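Local structure of putative pachytene checkpoint protein 2 (Caenorhabditis elegans, 4XGU) at residues F325-M336 / Y353-T361. The protein is an AAA+ ATPase that probably remodels partner proteins and is thought to play a key role in meiotic chromosome recombination. Numbering follows the deposited sequence.
Sequences FARYSMLKSSIM and YWPQDICDT. With ADP (adenosine-5'-diphosphate), chain H.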
loop_
_atom_site.group_PDB
_atom_site.type_symbol
_atom_site.label_atom_id
_atom_site.label_comp_id
_atom_site.label_asym_id
_atom_site.label_seq_id
_atom_site.Cartn_x
_atom_site.Cartn_y
_atom_site.Cartn_z
ATOM N N PHE B 325 -46.243 7.996 5.448
ATOM C CA PHE B 325 -47.420 7.315 4.921
ATOM C C PHE B 325 -47.204 5.806 4.867
ATOM O O PHE B 325 -48.112 5.029 5.159
ATOM C CB PHE B 325 -47.772 7.841 3.529
ATOM C CG PHE B 325 -48.762 6.984 2.786
ATOM C CD1 PHE B 325 -50.120 7.162 2.963
ATOM C CD2 PHE B 325 -48.330 6.001 1.906
ATOM C CE1 PHE B 325 -51.028 6.376 2.281
ATOM C CE2 PHE B 325 -49.236 5.212 1.222
ATOM C CZ PHE B 325 -50.586 5.400 1.409
ATOM N N ALA B 326 -46.003 5.397 4.475
ATOM C CA ALA B 326 -45.682 3.981 4.363
ATOM C C ALA B 326 -45.604 3.331 5.741
ATOM O O ALA B 326 -46.035 2.190 5.922
ATOM C CB ALA B 326 -44.377 3.790 3.610
ATOM N N ARG B 327 -45.056 4.062 6.707
ATOM C CA ARG B 327 -44.960 3.567 8.077
ATOM C C ARG B 327 -46.341 3.251 8.637
ATOM O O ARG B 327 -46.541 2.205 9.254
ATOM C CB ARG B 327 -44.251 4.579 8.977
ATOM C CG ARG B 327 -42.735 4.515 8.926
ATOM C CD ARG B 327 -42.117 5.642 9.740
ATOM N NE ARG B 327 -42.100 6.911 9.014
ATOM C CZ ARG B 327 -41.002 7.466 8.511
ATOM N NH1 ARG B 327 -39.826 6.870 8.668
ATOM N NH2 ARG B 327 -41.075 8.619 7.859
ATOM N N TYR B 328 -47.289 4.157 8.412
ATOM C CA TYR B 328 -48.666 3.952 8.850
ATOM C C TYR B 328 -49.239 2.680 8.236
ATOM O O TYR B 328 -49.887 1.886 8.917
ATOM C CB TYR B 328 -49.542 5.157 8.482
ATOM C CG TYR B 328 -51.026 4.920 8.678
ATOM C CD1 TYR B 328 -51.795 4.339 7.676
ATOM C CD2 TYR B 328 -51.657 5.279 9.863
ATOM C CE1 TYR B 328 -53.144 4.110 7.853
ATOM C CE2 TYR B 328 -53.011 5.060 10.044
ATOM C CZ TYR B 328 -53.748 4.474 9.037
ATOM O OH TYR B 328 -55.092 4.251 9.213
ATOM N N SER B 329 -49.001 2.510 6.940
ATOM C CA SER B 329 -49.523 1.373 6.195
ATOM C C SER B 329 -49.055 0.051 6.791
ATOM O O SER B 329 -49.817 -0.910 6.868
ATOM C CB SER B 329 -49.099 1.463 4.728
ATOM O OG SER B 329 -49.450 2.718 4.173
ATOM N N MET B 330 -47.797 0.012 7.218
ATOM C CA MET B 330 -47.245 -1.181 7.843
ATOM C C MET B 330 -47.873 -1.426 9.208
ATOM O O MET B 330 -48.243 -2.553 9.539
ATOM C CB MET B 330 -45.729 -1.060 7.983
ATOM C CG MET B 330 -45.003 -0.866 6.669
ATOM S SD MET B 330 -43.235 -0.665 6.926
ATOM C CE MET B 330 -42.670 -0.451 5.242
ATOM N N LEU B 331 -47.988 -0.362 9.997
ATOM C CA LEU B 331 -48.575 -0.453 11.327
ATOM C C LEU B 331 -50.030 -0.895 11.256
ATOM O O LEU B 331 -50.476 -1.710 12.062
ATOM C CB LEU B 331 -48.466 0.887 12.053
ATOM C CG LEU B 331 -47.048 1.367 12.362
ATOM C CD1 LEU B 331 -47.087 2.662 13.156
ATOM C CD2 LEU B 331 -46.279 0.299 13.116
ATOM N N LYS B 332 -50.764 -0.357 10.287
ATOM C CA LYS B 332 -52.163 -0.722 10.097
ATOM C C LYS B 332 -52.280 -2.187 9.693
ATOM O O LYS B 332 -53.154 -2.903 10.173
ATOM C CB LYS B 332 -52.819 0.176 9.043
ATOM C CG LYS B 332 -54.316 -0.045 8.875
ATOM C CD LYS B 332 -54.644 -0.671 7.527
ATOM C CE LYS B 332 -56.140 -0.919 7.382
ATOM N NZ LYS B 332 -56.481 -1.515 6.060
ATOM N N SER B 333 -51.383 -2.627 8.816
ATOM C CA SER B 333 -51.370 -4.011 8.353
ATOM C C SER B 333 -51.047 -4.976 9.486
ATOM O O SER B 333 -51.557 -6.093 9.522
ATOM C CB SER B 333 -50.364 -4.185 7.219
ATOM O OG SER B 333 -50.623 -3.270 6.171
ATOM N N SER B 334 -50.193 -4.542 10.408
ATOM C CA SER B 334 -49.840 -5.359 11.563
ATOM C C SER B 334 -51.047 -5.548 12.476
ATOM O O SER B 334 -51.345 -6.665 12.900
ATOM C CB SER B 334 -48.684 -4.726 12.342
ATOM O OG SER B 334 -47.505 -4.667 11.559
ATOM N N ILE B 335 -51.742 -4.453 12.768
ATOM C CA ILE B 335 -52.920 -4.494 13.627
ATOM C C ILE B 335 -54.025 -5.347 13.012
ATOM O O ILE B 335 -54.647 -6.156 13.696
ATOM C CB ILE B 335 -53.463 -3.078 13.899
ATOM C CG1 ILE B 335 -52.395 -2.226 14.584
ATOM C CG2 ILE B 335 -54.722 -3.134 14.749
ATOM C CD1 ILE B 335 -52.812 -0.792 14.803
ATOM N N MET B 336 -54.257 -5.168 11.714
ATOM C CA MET B 336 -55.293 -5.924 11.016
ATOM C C MET B 336 -54.982 -7.417 11.007
ATOM O O MET B 336 -55.888 -8.247 11.098
ATOM C CB MET B 336 -55.462 -5.410 9.586
ATOM C CG MET B 336 -56.034 -4.006 9.509
ATOM S SD MET B 336 -57.487 -3.822 10.561
ATOM C CE MET B 336 -58.626 -4.955 9.766
ATOM N N TYR B 353 -64.998 2.717 12.267
ATOM C CA TYR B 353 -64.250 3.502 13.240
ATOM C C TYR B 353 -62.810 2.980 13.365
ATOM O O TYR B 353 -61.896 3.726 13.721
ATOM C CB TYR B 353 -64.976 3.468 14.589
ATOM C CG TYR B 353 -64.699 4.629 15.525
ATOM C CD1 TYR B 353 -63.669 5.529 15.282
ATOM C CD2 TYR B 353 -65.476 4.818 16.662
ATOM C CE1 TYR B 353 -63.419 6.582 16.144
ATOM C CE2 TYR B 353 -65.236 5.867 17.528
ATOM C CZ TYR B 353 -64.207 6.746 17.264
ATOM O OH TYR B 353 -63.967 7.792 18.124
ATOM N N TRP B 354 -62.618 1.697 13.062
ATOM C CA TRP B 354 -61.281 1.108 12.974
ATOM C C TRP B 354 -60.430 1.881 11.966
ATOM O O TRP B 354 -60.965 2.440 11.006
ATOM C CB TRP B 354 -61.360 -0.370 12.570
ATOM C CG TRP B 354 -61.569 -1.339 13.711
ATOM C CD1 TRP B 354 -62.592 -1.337 14.614
ATOM C CD2 TRP B 354 -60.743 -2.461 14.034
ATOM N NE1 TRP B 354 -62.447 -2.384 15.495
ATOM C CE2 TRP B 354 -61.323 -3.093 15.163
ATOM C CE3 TRP B 354 -59.572 -3.000 13.501
ATOM C CZ2 TRP B 354 -60.765 -4.224 15.754
ATOM C CZ3 TRP B 354 -59.020 -4.123 14.086
ATOM C CH2 TRP B 354 -59.618 -4.724 15.203
ATOM N N PRO B 355 -59.104 1.922 12.183
ATOM C CA PRO B 355 -58.206 2.613 11.251
ATOM C C PRO B 355 -58.303 2.061 9.833
ATOM O O PRO B 355 -58.242 0.847 9.628
ATOM C CB PRO B 355 -56.813 2.365 11.846
ATOM C CG PRO B 355 -56.986 1.216 12.788
ATOM C CD PRO B 355 -58.370 1.355 13.326
ATOM N N GLN B 356 -58.464 2.960 8.868
ATOM C CA GLN B 356 -58.644 2.582 7.474
ATOM C C GLN B 356 -57.422 2.973 6.653
ATOM O O GLN B 356 -56.456 3.516 7.187
ATOM C CB GLN B 356 -59.894 3.251 6.898
ATOM C CG GLN B 356 -61.106 3.184 7.807
ATOM C CD GLN B 356 -61.720 1.800 7.859
ATOM O OE1 GLN B 356 -61.710 1.068 6.869
ATOM N NE2 GLN B 356 -62.256 1.433 9.018
ATOM N N ASP B 357 -57.471 2.701 5.354
ATOM C CA ASP B 357 -56.409 3.126 4.449
ATOM C C ASP B 357 -56.405 4.646 4.329
ATOM O O ASP B 357 -57.442 5.265 4.097
ATOM C CB ASP B 357 -56.570 2.478 3.075
ATOM C CG ASP B 357 -56.402 0.971 3.121
ATOM O OD1 ASP B 357 -55.792 0.468 4.090
ATOM O OD2 ASP B 357 -56.875 0.290 2.186
ATOM N N ILE B 358 -55.226 5.235 4.489
ATOM C CA ILE B 358 -55.084 6.682 4.585
ATOM C C ILE B 358 -54.626 7.289 3.254
ATOM O O ILE B 358 -54.215 8.448 3.190
ATOM C CB ILE B 358 -54.088 7.047 5.721
ATOM C CG1 ILE B 358 -54.314 8.474 6.232
ATOM C CG2 ILE B 358 -52.643 6.801 5.291
ATOM C CD1 ILE B 358 -53.364 8.859 7.334
ATOM N N CYS B 359 -54.728 6.505 2.183
ATOM C CA CYS B 359 -54.177 6.904 0.890
ATOM C C CYS B 359 -54.780 8.202 0.351
ATOM O O CYS B 359 -55.999 8.385 0.351
ATOM C CB CYS B 359 -54.366 5.783 -0.139
ATOM S SG CYS B 359 -53.135 5.770 -1.469
ATOM N N ASP B 360 -53.892 9.098 -0.077
ATOM C CA ASP B 360 -54.232 10.326 -0.801
ATOM C C ASP B 360 -54.975 11.380 0.024
ATOM O O ASP B 360 -55.395 12.402 -0.522
ATOM C CB ASP B 360 -55.059 9.991 -2.047
ATOM C CG ASP B 360 -54.558 8.752 -2.765
ATOM O OD1 ASP B 360 -53.467 8.813 -3.373
ATOM O OD2 ASP B 360 -55.260 7.719 -2.720
ATOM N N THR B 361 -55.126 11.138 1.325
ATOM C CA THR B 361 -55.858 12.042 2.216
ATOM C C THR B 361 -57.241 12.390 1.662
ATOM O O THR B 361 -57.722 13.512 1.829
ATOM C CB THR B 361 -55.082 13.355 2.465
ATOM O OG1 THR B 361 -55.144 14.184 1.297
ATOM C CG2 THR B 361 -53.629 13.066 2.807
HETATM P PB ADP H . -33.082 -6.263 2.941
HETATM O O1B ADP H . -33.276 -4.772 2.823
HETATM O O2B ADP H . -33.081 -6.984 1.615
HETATM O O3B ADP H . -31.958 -6.674 3.868
HETATM P PA ADP H . -35.085 -8.206 3.387
HETATM O O1A ADP H . -35.659 -8.190 1.991
HETATM O O2A ADP H . -34.085 -9.267 3.786
HETATM O O3A ADP H . -34.431 -6.758 3.680
HETATM O "O5'" ADP H . -36.329 -8.303 4.404
HETATM C "C5'" ADP H . -36.552 -7.325 5.415
HETATM C "C4'" ADP H . -37.782 -7.729 6.219
HETATM O "O4'" ADP H . -38.434 -6.558 6.714
HETATM C "C3'" ADP H . -38.785 -8.484 5.363
HETATM O "O3'" ADP H . -38.838 -9.857 5.758
HETATM C "C2'" ADP H . -40.121 -7.812 5.602
HETATM O "O2'" ADP H . -40.941 -8.646 6.426
HETATM C "C1'" ADP H . -39.811 -6.514 6.332
HETATM N N9 ADP H . -39.979 -5.381 5.388
HETATM C C8 ADP H . -38.983 -4.592 4.943
HETATM N N7 ADP H . -39.442 -3.641 4.090
HETATM C C5 ADP H . -40.769 -3.817 3.977
HETATM C C6 ADP H . -41.865 -3.158 3.234
HETATM N N6 ADP H . -41.616 -2.097 2.430
HETATM N N1 ADP H . -43.114 -3.647 3.390
HETATM C C2 ADP H . -43.366 -4.701 4.190
HETATM N N3 ADP H . -42.420 -5.351 4.894
HETATM C C4 ADP H . -41.123 -4.963 4.834
#
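Tyr-328 reaches from helix 324-340 to the loop at 353-361 and donates a hydrogen bond from its hydroxyl to a backbone carbonyl: OH lies 2.6 Å from Gln-356 O. The bond is well directed, since the donor sits in the carbonyl plane with a C=O...donor angle of 153°, and the acceptor lies at the ring's edge, near its plane. With CG anti to the backbone nitrogen (chi1 170°), the ring points at the loop, where CD1 of Tyr-328 meets CG2 of Ile-358 at 3.5 Å. That same methyl is wedged against a second ring, 3.4 Å from CE1 of Phe-325, one turn earlier on the helix. Phe-325 also runs up to the next residue, its CZ 3.9 Å from Cys-359 SG, an oblique sulfur-aromatic contact. A phenylalanine in place of Tyr-328 would probably keep the packing on Ile-358 but leave the Gln-356 carbonyl without its hydroxyl donor.

One turn further along, a bend at chi2 (-111°) carries the otherwise extended end of Lys-332 to Asp-357, whose side chain it crosses at about a right angle; NZ of Lys-332 forms a salt bridge with Asp-357 OD1 at 2.9 Å, meeting it from above the carboxylate plane. At the far end Met-336 SD approaches the edge of the Trp-354 indole, 3.7 Å from CE3, a Met-aromatic contact. Helix 367-378 also packs here, Leu-372 touching Tyr-328 and Phe-373 touching Ile-358. On another side of helix 324-340, Met-330 CE comes 3.4 Å from N6 of ADP. The arrangement thus belongs to the helical C-terminal lid of an AAA+ ATPase, in which one helix packs against the loop that leads to helix 367-378 and also borders the adenine pocket.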